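Local atomic coordinates of francisella virulence factor (Francisella novicida, PDB entry 5EVF), a protein that is of unknown molecular function but is regarded as a virulence factor of Francisella. Residues Asn40-Ser51 against Glu92-Phe103. Residues are numbered along the deposited sequence; the frame is centred on the assembly and turned at random. Where two conformers were deposited one is given.
Sequences NIGQVRTSTHVS and ELSSVQLRGYAF
Strands 42-49 and 95-103 run antiparallel, their axes 149° apart in direction and 4.5 Å apart at closest approach, and V44, T46 and T48 form hydrogen-bonded pairs with G100, L98 and V96. The ladder continues past the strand ends, where V50 N donates to S94 O at 2.7 Å and I41 N to A102 O. Between these rungs lie the non-hydrogen-bonded pairs, and R45 with R99 illustrates how such a pair can stack like charges. The two guanidinium groups lie flat on each other, centres 3.5 Å apart and planes 12° apart. R45 runs extended from CG to NE, whereas R99 bends at chi2 (79°) and again at chi3, which folds its end over toward the neighbouring strand. R99 NH1 also donates, within its guanidinium plane, to Y101 OH at 3.2 Å, a bond that should limit rotation of the group. On the same face, S95 OG sits over the H49 ring, toward its rim, 3.1 Å from H49 CD2. Near the far end, N40 CB rests over the face of the F103 ring, a CH-pi contact 4.0 Å from the centroid, while N40 ND2 is hydrogen-bonded to T37 O.

The other face turns to helix 56-73. V50 CG2 meets V96 CG2 at 3.9 Å, both side chains also touching F56, and T46 OG1, lying beside L98 CB, is hydrogen-bonded to N63 O. One face packed on a helix, here through T46, V96 and L98, and the other turned away from it, here carrying R45 and R99, is characteristic of a two-layer alpha/beta fold.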
loop_
_atom_site.group_PDB
_atom_site.type_symbol
_atom_site.label_atom_id
_atom_site.label_comp_id
_atom_site.label_asym_id
_atom_site.label_seq_id
_atom_site.Cartn_x
_atom_site.Cartn_y
_atom_site.Cartn_z
ATOM N N ASN A 40 12.364 2.907 8.005
ATOM C CA ASN A 40 10.910 2.953 8.019
ATOM C C ASN A 40 10.375 2.729 9.430
ATOM O O ASN A 40 11.036 2.139 10.289
ATOM C CB ASN A 40 10.321 1.921 7.051
ATOM C CG ASN A 40 10.381 0.500 7.590
ATOM O OD1 ASN A 40 9.459 0.052 8.275
ATOM N ND2 ASN A 40 11.462 -0.214 7.286
ATOM N N ILE A 41 9.160 3.232 9.669
ATOM C CA ILE A 41 8.490 3.050 10.956
ATOM C C ILE A 41 7.484 1.909 10.940
ATOM O O ILE A 41 6.954 1.549 12.001
ATOM C CB ILE A 41 7.772 4.341 11.404
ATOM C CG1 ILE A 41 6.666 4.709 10.410
ATOM C CG2 ILE A 41 8.784 5.475 11.562
ATOM C CD1 ILE A 41 5.653 5.703 10.941
ATOM N N GLY A 42 7.195 1.342 9.781
ATOM C CA GLY A 42 6.189 0.307 9.677
ATOM C C GLY A 42 5.875 0.064 8.217
ATOM O O GLY A 42 6.408 0.728 7.326
ATOM N N GLN A 43 5.011 -0.913 7.990
ATOM C CA GLN A 43 4.574 -1.261 6.645
ATOM C C GLN A 43 3.071 -1.096 6.526
ATOM O O GLN A 43 2.338 -1.290 7.487
ATOM C CB GLN A 43 4.887 -2.715 6.279
ATOM C CG GLN A 43 6.211 -3.247 6.705
ATOM C CD GLN A 43 6.300 -4.754 6.523
ATOM O OE1 GLN A 43 7.008 -5.430 7.266
ATOM N NE2 GLN A 43 5.566 -5.291 5.550
ATOM N N VAL A 44 2.621 -0.763 5.322
ATOM C CA VAL A 44 1.209 -0.815 4.973
ATOM C C VAL A 44 1.069 -1.846 3.866
ATOM O O VAL A 44 1.897 -1.893 2.950
ATOM C CB VAL A 44 0.670 0.569 4.544
ATOM C CG1 VAL A 44 1.504 1.155 3.389
ATOM C CG2 VAL A 44 -0.798 0.485 4.180
ATOM N N ARG A 45 0.063 -2.711 3.982
ATOM C CA ARG A 45 -0.203 -3.723 2.971
ATOM C C ARG A 45 -1.665 -3.622 2.586
ATOM O O ARG A 45 -2.538 -3.634 3.457
ATOM C CB ARG A 45 0.133 -5.133 3.467
ATOM C CG ARG A 45 1.583 -5.312 3.907
ATOM C CD ARG A 45 1.868 -6.758 4.251
ATOM N NE ARG A 45 3.233 -6.934 4.745
ATOM C CZ ARG A 45 3.735 -8.107 5.116
ATOM N NH1 ARG A 45 2.997 -9.207 5.036
ATOM N NH2 ARG A 45 4.985 -8.182 5.559
ATOM N N THR A 46 -1.936 -3.493 1.288
ATOM C CA THR A 46 -3.315 -3.476 0.824
ATOM C C THR A 46 -3.495 -4.513 -0.274
ATOM O O THR A 46 -2.533 -4.967 -0.894
ATOM C CB THR A 46 -3.734 -2.090 0.309
ATOM O OG1 THR A 46 -2.809 -1.646 -0.688
ATOM C CG2 THR A 46 -3.725 -1.092 1.434
ATOM N N SER A 47 -4.748 -4.889 -0.512
ATOM C CA SER A 47 -4.983 -5.865 -1.562
ATOM C C SER A 47 -6.420 -5.758 -2.048
ATOM O O SER A 47 -7.323 -5.411 -1.290
ATOM C CB SER A 47 -4.688 -7.280 -1.072
ATOM O OG SER A 47 -5.630 -7.672 -0.109
ATOM N N THR A 48 -6.607 -6.065 -3.327
ATOM C CA THR A 48 -7.909 -6.034 -3.984
ATOM C C THR A 48 -8.019 -7.267 -4.868
ATOM O O THR A 48 -7.068 -7.608 -5.569
ATOM C CB THR A 48 -8.063 -4.778 -4.849
ATOM O OG1 THR A 48 -7.725 -3.621 -4.079
ATOM C CG2 THR A 48 -9.494 -4.665 -5.420
ATOM N N HIS A 49 -9.167 -7.943 -4.839
ATOM C CA HIS A 49 -9.348 -9.085 -5.726
ATOM C C HIS A 49 -9.465 -8.628 -7.171
ATOM O O HIS A 49 -9.923 -7.521 -7.461
ATOM C CB HIS A 49 -10.584 -9.903 -5.340
ATOM C CG HIS A 49 -10.352 -10.818 -4.181
ATOM N ND1 HIS A 49 -10.788 -10.528 -2.906
ATOM C CD2 HIS A 49 -9.705 -12.004 -4.099
ATOM C CE1 HIS A 49 -10.431 -11.505 -2.090
ATOM N NE2 HIS A 49 -9.773 -12.413 -2.790
ATOM N N VAL A 50 -9.041 -9.508 -8.080
ATOM C CA VAL A 50 -8.952 -9.159 -9.496
ATOM C C VAL A 50 -10.331 -9.126 -10.137
ATOM O O VAL A 50 -10.674 -8.178 -10.860
ATOM C CB VAL A 50 -8.022 -10.147 -10.220
ATOM C CG1 VAL A 50 -8.165 -10.009 -11.736
ATOM C CG2 VAL A 50 -6.579 -9.928 -9.772
ATOM N N SER A 51 -11.137 -10.156 -9.886
ATOM C CA SER A 51 -12.486 -10.269 -10.444
ATOM C C SER A 51 -12.377 -10.147 -11.963
ATOM O O SER A 51 -11.586 -10.881 -12.574
ATOM C CB SER A 51 -13.382 -9.245 -9.764
ATOM O OG SER A 51 -14.687 -9.293 -10.303
ATOM N N GLU A 92 -10.116 -14.688 -11.527
ATOM C CA GLU A 92 -11.024 -13.784 -10.827
ATOM C C GLU A 92 -10.830 -13.841 -9.315
ATOM O O GLU A 92 -11.054 -12.840 -8.622
ATOM C CB GLU A 92 -12.475 -14.103 -11.204
ATOM C CG GLU A 92 -12.744 -14.057 -12.711
ATOM C CD GLU A 92 -14.138 -13.554 -13.065
ATOM O OE1 GLU A 92 -14.247 -12.665 -13.939
ATOM O OE2 GLU A 92 -15.125 -14.052 -12.478
ATOM N N LEU A 93 -10.388 -14.979 -8.786
ATOM C CA LEU A 93 -10.150 -15.114 -7.354
ATOM C C LEU A 93 -8.763 -14.651 -6.937
ATOM O O LEU A 93 -8.430 -14.730 -5.750
ATOM C CB LEU A 93 -10.355 -16.568 -6.914
ATOM C CG LEU A 93 -11.767 -17.128 -7.088
ATOM C CD1 LEU A 93 -11.741 -18.647 -7.100
ATOM C CD2 LEU A 93 -12.685 -16.616 -5.989
ATOM N N SER A 94 -7.950 -14.184 -7.878
ATOM C CA SER A 94 -6.636 -13.667 -7.542
ATOM C C SER A 94 -6.751 -12.311 -6.855
ATOM O O SER A 94 -7.785 -11.638 -6.909
ATOM C CB SER A 94 -5.771 -13.540 -8.796
ATOM O OG SER A 94 -5.489 -14.822 -9.334
ATOM N N SER A 95 -5.661 -11.912 -6.215
ATOM C CA SER A 95 -5.550 -10.590 -5.618
ATOM C C SER A 95 -4.301 -9.894 -6.123
ATOM O O SER A 95 -3.248 -10.518 -6.286
ATOM C CB SER A 95 -5.501 -10.670 -4.090
ATOM O OG SER A 95 -6.781 -10.981 -3.573
ATOM N N VAL A 96 -4.427 -8.595 -6.350
ATOM C CA VAL A 96 -3.295 -7.708 -6.568
ATOM C C VAL A 96 -3.000 -7.047 -5.237
ATOM O O VAL A 96 -3.920 -6.590 -4.554
ATOM C CB VAL A 96 -3.612 -6.660 -7.645
ATOM C CG1 VAL A 96 -2.492 -5.639 -7.731
ATOM C CG2 VAL A 96 -3.827 -7.342 -8.982
ATOM N N GLN A 97 -1.732 -7.033 -4.843
ATOM C CA GLN A 97 -1.369 -6.552 -3.525
ATOM C C GLN A 97 -0.421 -5.374 -3.653
ATOM O O GLN A 97 0.116 -5.087 -4.724
ATOM C CB GLN A 97 -0.749 -7.680 -2.699
ATOM C CG GLN A 97 -1.700 -8.855 -2.585
ATOM C CD GLN A 97 -1.271 -9.887 -1.566
ATOM O OE1 GLN A 97 -0.107 -9.942 -1.170
ATOM N NE2 GLN A 97 -2.216 -10.722 -1.138
ATOM N N LEU A 98 -0.255 -4.664 -2.548
ATOM C CA LEU A 98 0.718 -3.590 -2.471
ATOM C C LEU A 98 1.453 -3.742 -1.154
ATOM O O LEU A 98 0.830 -4.025 -0.125
ATOM C CB LEU A 98 0.034 -2.211 -2.552
ATOM C CG LEU A 98 0.888 -0.972 -2.318
ATOM C CD1 LEU A 98 0.256 0.198 -3.041
ATOM C CD2 LEU A 98 0.983 -0.649 -0.840
ATOM N N ARG A 99 2.770 -3.543 -1.192
ATOM C CA ARG A 99 3.609 -3.467 0.002
ATOM C C ARG A 99 4.178 -2.063 0.068
ATOM O O ARG A 99 4.798 -1.602 -0.897
ATOM C CB ARG A 99 4.732 -4.502 -0.062
ATOM C CG ARG A 99 5.776 -4.399 1.056
ATOM C CD ARG A 99 5.242 -5.025 2.327
ATOM N NE ARG A 99 5.013 -6.452 2.169
ATOM C CZ ARG A 99 5.913 -7.395 2.460
ATOM N NH1 ARG A 99 7.114 -7.077 2.958
ATOM N NH2 ARG A 99 5.616 -8.681 2.273
ATOM N N GLY A 100 3.940 -1.379 1.173
ATOM C CA GLY A 100 4.435 -0.024 1.351
ATOM C C GLY A 100 5.207 0.062 2.649
ATOM O O GLY A 100 4.913 -0.658 3.604
ATOM N N TYR A 101 6.255 0.873 2.639
ATOM C CA TYR A 101 7.008 1.175 3.850
ATOM C C TYR A 101 6.756 2.627 4.203
ATOM O O TYR A 101 6.839 3.497 3.330
ATOM C CB TYR A 101 8.493 0.892 3.660
ATOM C CG TYR A 101 8.720 -0.597 3.528
ATOM C CD1 TYR A 101 9.072 -1.344 4.636
ATOM C CD2 TYR A 101 8.532 -1.253 2.319
ATOM C CE1 TYR A 101 9.255 -2.689 4.559
ATOM C CE2 TYR A 101 8.709 -2.633 2.232
ATOM C CZ TYR A 101 9.084 -3.332 3.360
ATOM O OH TYR A 101 9.277 -4.699 3.332
ATOM N N ALA A 102 6.430 2.877 5.472
ATOM C CA ALA A 102 6.069 4.205 5.942
ATOM C C ALA A 102 7.249 4.861 6.639
ATOM O O ALA A 102 8.021 4.196 7.332
ATOM C CB ALA A 102 4.886 4.136 6.906
ATOM N N PHE A 103 7.362 6.179 6.473
ATOM C CA PHE A 103 8.460 6.949 7.030
ATOM C C PHE A 103 7.926 8.208 7.693
ATOM O O PHE A 103 6.890 8.746 7.292
ATOM C CB PHE A 103 9.460 7.328 5.943
ATOM C CG PHE A 103 10.088 6.146 5.268
ATOM C CD1 PHE A 103 9.424 5.471 4.252
ATOM C CD2 PHE A 103 11.349 5.717 5.629
ATOM C CE1 PHE A 103 10.005 4.381 3.628
ATOM C CE2 PHE A 103 11.936 4.626 4.993
ATOM C CZ PHE A 103 11.263 3.961 4.002
#